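Local coordinates for Lin0012 protein (Listeria innocua, PDB 3K17), which probably acts as an ATP-dependent phosphomevalonate kinase of the GHMP family, phosphorylating phosphomevalonate in the mevalonate route to isopentenyl diphosphate, at residues A[179-182]-A[183-187]. Sequence-based numbering, arbitrary orientation.
Sequences DQEW and VKHRL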
ATOM      1  N   ASP A 179     -27.737  15.489 -22.630  1.00 23.60           N
ATOM      2  CA  ASP A 179     -26.769  16.473 -22.158  1.00 23.64           C
ATOM      3  C   ASP A 179     -25.841  15.822 -21.135  1.00 24.08           C
ATOM      4  O   ASP A 179     -26.167  15.726 -19.953  1.00 20.40           O
ATOM      5  CB  ASP A 179     -27.493  17.658 -21.520  1.00 25.57           C
ATOM      6  CG  ASP A 179     -26.573  18.838 -21.285  1.00 26.97           C
ATOM      7  OD1 ASP A 179     -25.392  18.620 -20.941  1.00 23.27           O
ATOM      8  OD2 ASP A 179     -27.038  19.987 -21.433  1.00 31.73           O
ATOM      9  N   GLN A 180     -24.681  15.387 -21.617  1.00 25.50           N
ATOM     10  CA  GLN A 180     -23.669  14.708 -20.812  1.00 27.34           C
ATOM     11  C   GLN A 180     -23.254  15.440 -19.539  1.00 27.23           C
ATOM     12  O   GLN A 180     -23.253  14.863 -18.450  1.00 25.08           O
ATOM     13  CB  GLN A 180     -22.430  14.458 -21.671  1.00 30.41           C
ATOM     14  CG  GLN A 180     -22.676  13.553 -22.874  1.00 33.34           C
ATOM     15  CD  GLN A 180     -22.210  12.126 -22.635  1.00 32.24           C
ATOM     16  OE1 GLN A 180     -22.513  11.533 -21.611  1.00 37.01           O
ATOM     17  NE2 GLN A 180     -21.475  11.573 -23.591  1.00 33.97           N
ATOM     18  N   GLU A 181     -22.887  16.706 -19.691  1.00 26.78           N
ATOM     19  CA  GLU A 181     -22.452  17.525 -18.571  1.00 29.90           C
ATOM     20  C   GLU A 181     -23.590  17.694 -17.563  1.00 28.14           C
ATOM     21  O   GLU A 181     -23.372  17.692 -16.349  1.00 28.84           O
ATOM     22  CB  GLU A 181     -21.996  18.888 -19.088  1.00 33.70           C
ATOM     23  CG  GLU A 181     -20.907  19.529 -18.262  1.00 42.47           C
ATOM     24  CD  GLU A 181     -20.521  20.901 -18.781  1.00 47.48           C
ATOM     25  OE1 GLU A 181     -21.401  21.789 -18.832  1.00 49.72           O
ATOM     26  OE2 GLU A 181     -19.337  21.089 -19.139  1.00 51.06           O
ATOM     27  N   TRP A 182     -24.805  17.835 -18.081  1.00 24.77           N
ATOM     28  CA  TRP A 182     -25.987  17.996 -17.245  1.00 23.68           C
ATOM     29  C   TRP A 182     -26.127  16.780 -16.328  1.00 22.27           C
ATOM     30  O   TRP A 182     -26.401  16.912 -15.143  1.00 20.33           O
ATOM     31  CB  TRP A 182     -27.223  18.123 -18.136  1.00 22.58           C
ATOM     32  CG  TRP A 182     -28.504  18.371 -17.409  1.00 23.38           C
ATOM     33  CD1 TRP A 182     -29.035  19.585 -17.064  1.00 25.52           C
ATOM     34  CD2 TRP A 182     -29.441  17.384 -16.969  1.00 24.10           C
ATOM     35  NE1 TRP A 182     -30.250  19.410 -16.441  1.00 24.63           N
ATOM     36  CE2 TRP A 182     -30.522  18.070 -16.370  1.00 24.44           C
ATOM     37  CE3 TRP A 182     -29.475  15.983 -17.023  1.00 22.50           C
ATOM     38  CZ2 TRP A 182     -31.626  17.401 -15.834  1.00 25.86           C
ATOM     39  CZ3 TRP A 182     -30.570  15.321 -16.492  1.00 20.80           C
ATOM     40  CH2 TRP A 182     -31.633  16.031 -15.904  1.00 24.02           C
ATOM     41  N   VAL A 183     -25.922  15.591 -16.891  1.00 22.79           N
ATOM     42  CA  VAL A 183     -26.031  14.351 -16.131  1.00 20.95           C
ATOM     43  C   VAL A 183     -24.916  14.165 -15.111  1.00 20.94           C
ATOM     44  O   VAL A 183     -25.175  13.936 -13.927  1.00 19.31           O
ATOM     45  CB  VAL A 183     -26.030  13.120 -17.067  1.00 21.65           C
ATOM     46  CG1 VAL A 183     -25.895  11.840 -16.245  1.00 20.41           C
ATOM     47  CG2 VAL A 183     -27.324  13.080 -17.881  1.00 18.53           C
ATOM     48  N   LYS A 184     -23.676  14.261 -15.576  1.00 21.00           N
ATOM     49  CA  LYS A 184     -22.524  14.070 -14.708  1.00 21.70           C
ATOM     50  C   LYS A 184     -22.504  14.989 -13.496  1.00 21.76           C
ATOM     51  O   LYS A 184     -22.202  14.543 -12.393  1.00 22.89           O
ATOM     52  CB  LYS A 184     -21.233  14.229 -15.515  1.00 22.84           C
ATOM     53  CG  LYS A 184     -21.052  13.146 -16.577  1.00 25.88           C
ATOM     54  CD  LYS A 184     -19.885  13.452 -17.505  1.00 29.39           C
ATOM     55  CE  LYS A 184     -19.880  12.523 -18.709  1.00 32.09           C
ATOM     56  NZ  LYS A 184     -18.698  12.752 -19.587  1.00 33.59           N
ATOM     57  N   HIS A 185     -22.825  16.265 -13.691  1.00 22.89           N
ATOM     58  CA  HIS A 185     -22.828  17.218 -12.584  1.00 22.41           C
ATOM     59  C   HIS A 185     -23.837  16.818 -11.525  1.00 22.70           C
ATOM     60  O   HIS A 185     -23.544  16.852 -10.333  1.00 24.29           O
ATOM     61  CB  HIS A 185     -23.163  18.625 -13.082  1.00 24.68           C
ATOM     62  CG  HIS A 185     -22.109  19.227 -13.957  1.00 25.16           C
ATOM     63  ND1 HIS A 185     -22.277  20.438 -14.595  1.00 27.98           N
ATOM     64  CD2 HIS A 185     -20.874  18.791 -14.297  1.00 26.13           C
ATOM     65  CE1 HIS A 185     -21.189  20.721 -15.291  1.00 26.93           C
ATOM     66  NE2 HIS A 185     -20.323  19.738 -15.127  1.00 26.69           N
ATOM     67  N   ARG A 186     -25.025  16.430 -11.972  1.00 23.02           N
ATOM     68  CA  ARG A 186     -26.099  16.042 -11.070  1.00 23.11           C
ATOM     69  C   ARG A 186     -25.898  14.701 -10.369  1.00 21.61           C
ATOM     70  O   ARG A 186     -26.563  14.409  -9.375  1.00 19.64           O
ATOM     71  CB  ARG A 186     -27.426  16.079 -11.832  1.00 24.21           C
ATOM     72  CG  ARG A 186     -27.856  17.516 -12.119  1.00 27.29           C
ATOM     73  CD  ARG A 186     -28.814  17.647 -13.290  1.00 31.89           C
ATOM     74  NE  ARG A 186     -28.682  18.973 -13.890  1.00 36.58           N
ATOM     75  CZ  ARG A 186     -28.975  20.101 -13.259  1.00 37.86           C
ATOM     76  NH1 ARG A 186     -29.426  20.060 -12.014  1.00 45.57           N
ATOM     77  NH2 ARG A 186     -28.795  21.270 -13.856  1.00 39.43           N
ATOM     78  N   LEU A 187     -24.984  13.890 -10.880  1.00 19.62           N
ATOM     79  CA  LEU A 187     -24.696  12.612 -10.249  1.00 20.58           C
ATOM     80  C   LEU A 187     -24.251  12.830  -8.806  1.00 20.99           C
ATOM     81  O   LEU A 187     -24.483  11.985  -7.948  1.00 22.55           O
ATOM     82  CB  LEU A 187     -23.579  11.877 -10.989  1.00 20.62           C
ATOM     83  CG  LEU A 187     -23.959  11.119 -12.259  1.00 23.52           C
ATOM     84  CD1 LEU A 187     -22.726  10.401 -12.798  1.00 23.44           C
ATOM     85  CD2 LEU A 187     -25.049  10.119 -11.948  1.00 22.93           C
TER
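Gln180 O accepts from Lys184 N at 3.0 Å, and the N-H...O angle of 180° makes this a straight i to i+4 bond in the first turn of the short helix 180-187. Asp179 is its N-cap: OD1 takes the amide N of Trp182 at 3.0 Å from above the carboxylate plane, while the backbone O of Asp179 receives Val183 N. The next i+4 bond, His185 N to Glu181 O, follows at 3.1 Å, but Arg186 N to Trp182 O is weak at 3.5 Å.

On the Trp182 side, the indole swings CG anti to the backbone N (chi1 -177°), and the Arg186 side chain, which runs nearly straight out to NE, lies across one face. Arg186 CD sits 3.7 Å from the centroid of the six-membered ring of Trp182, a CH-pi contact over the face; Arg186 CZ lies 4.0 Å from the centroid of the five-membered ring of Trp182, off-centre, giving a cation-pi contact with guanidinium and ring planes 42° apart. Beyond this pair, Trp194 and Trp200 also meet the indole, and Arg186 NH1 forms a salt bridge with Glu67 of the second subunit, so the same arginine also reaches the second subunit. Val183 faces helix 141-156 through Leu150 and Leu153, and its CG2 meets the indole edge in plane, 3.7 Å from Trp182 CE3.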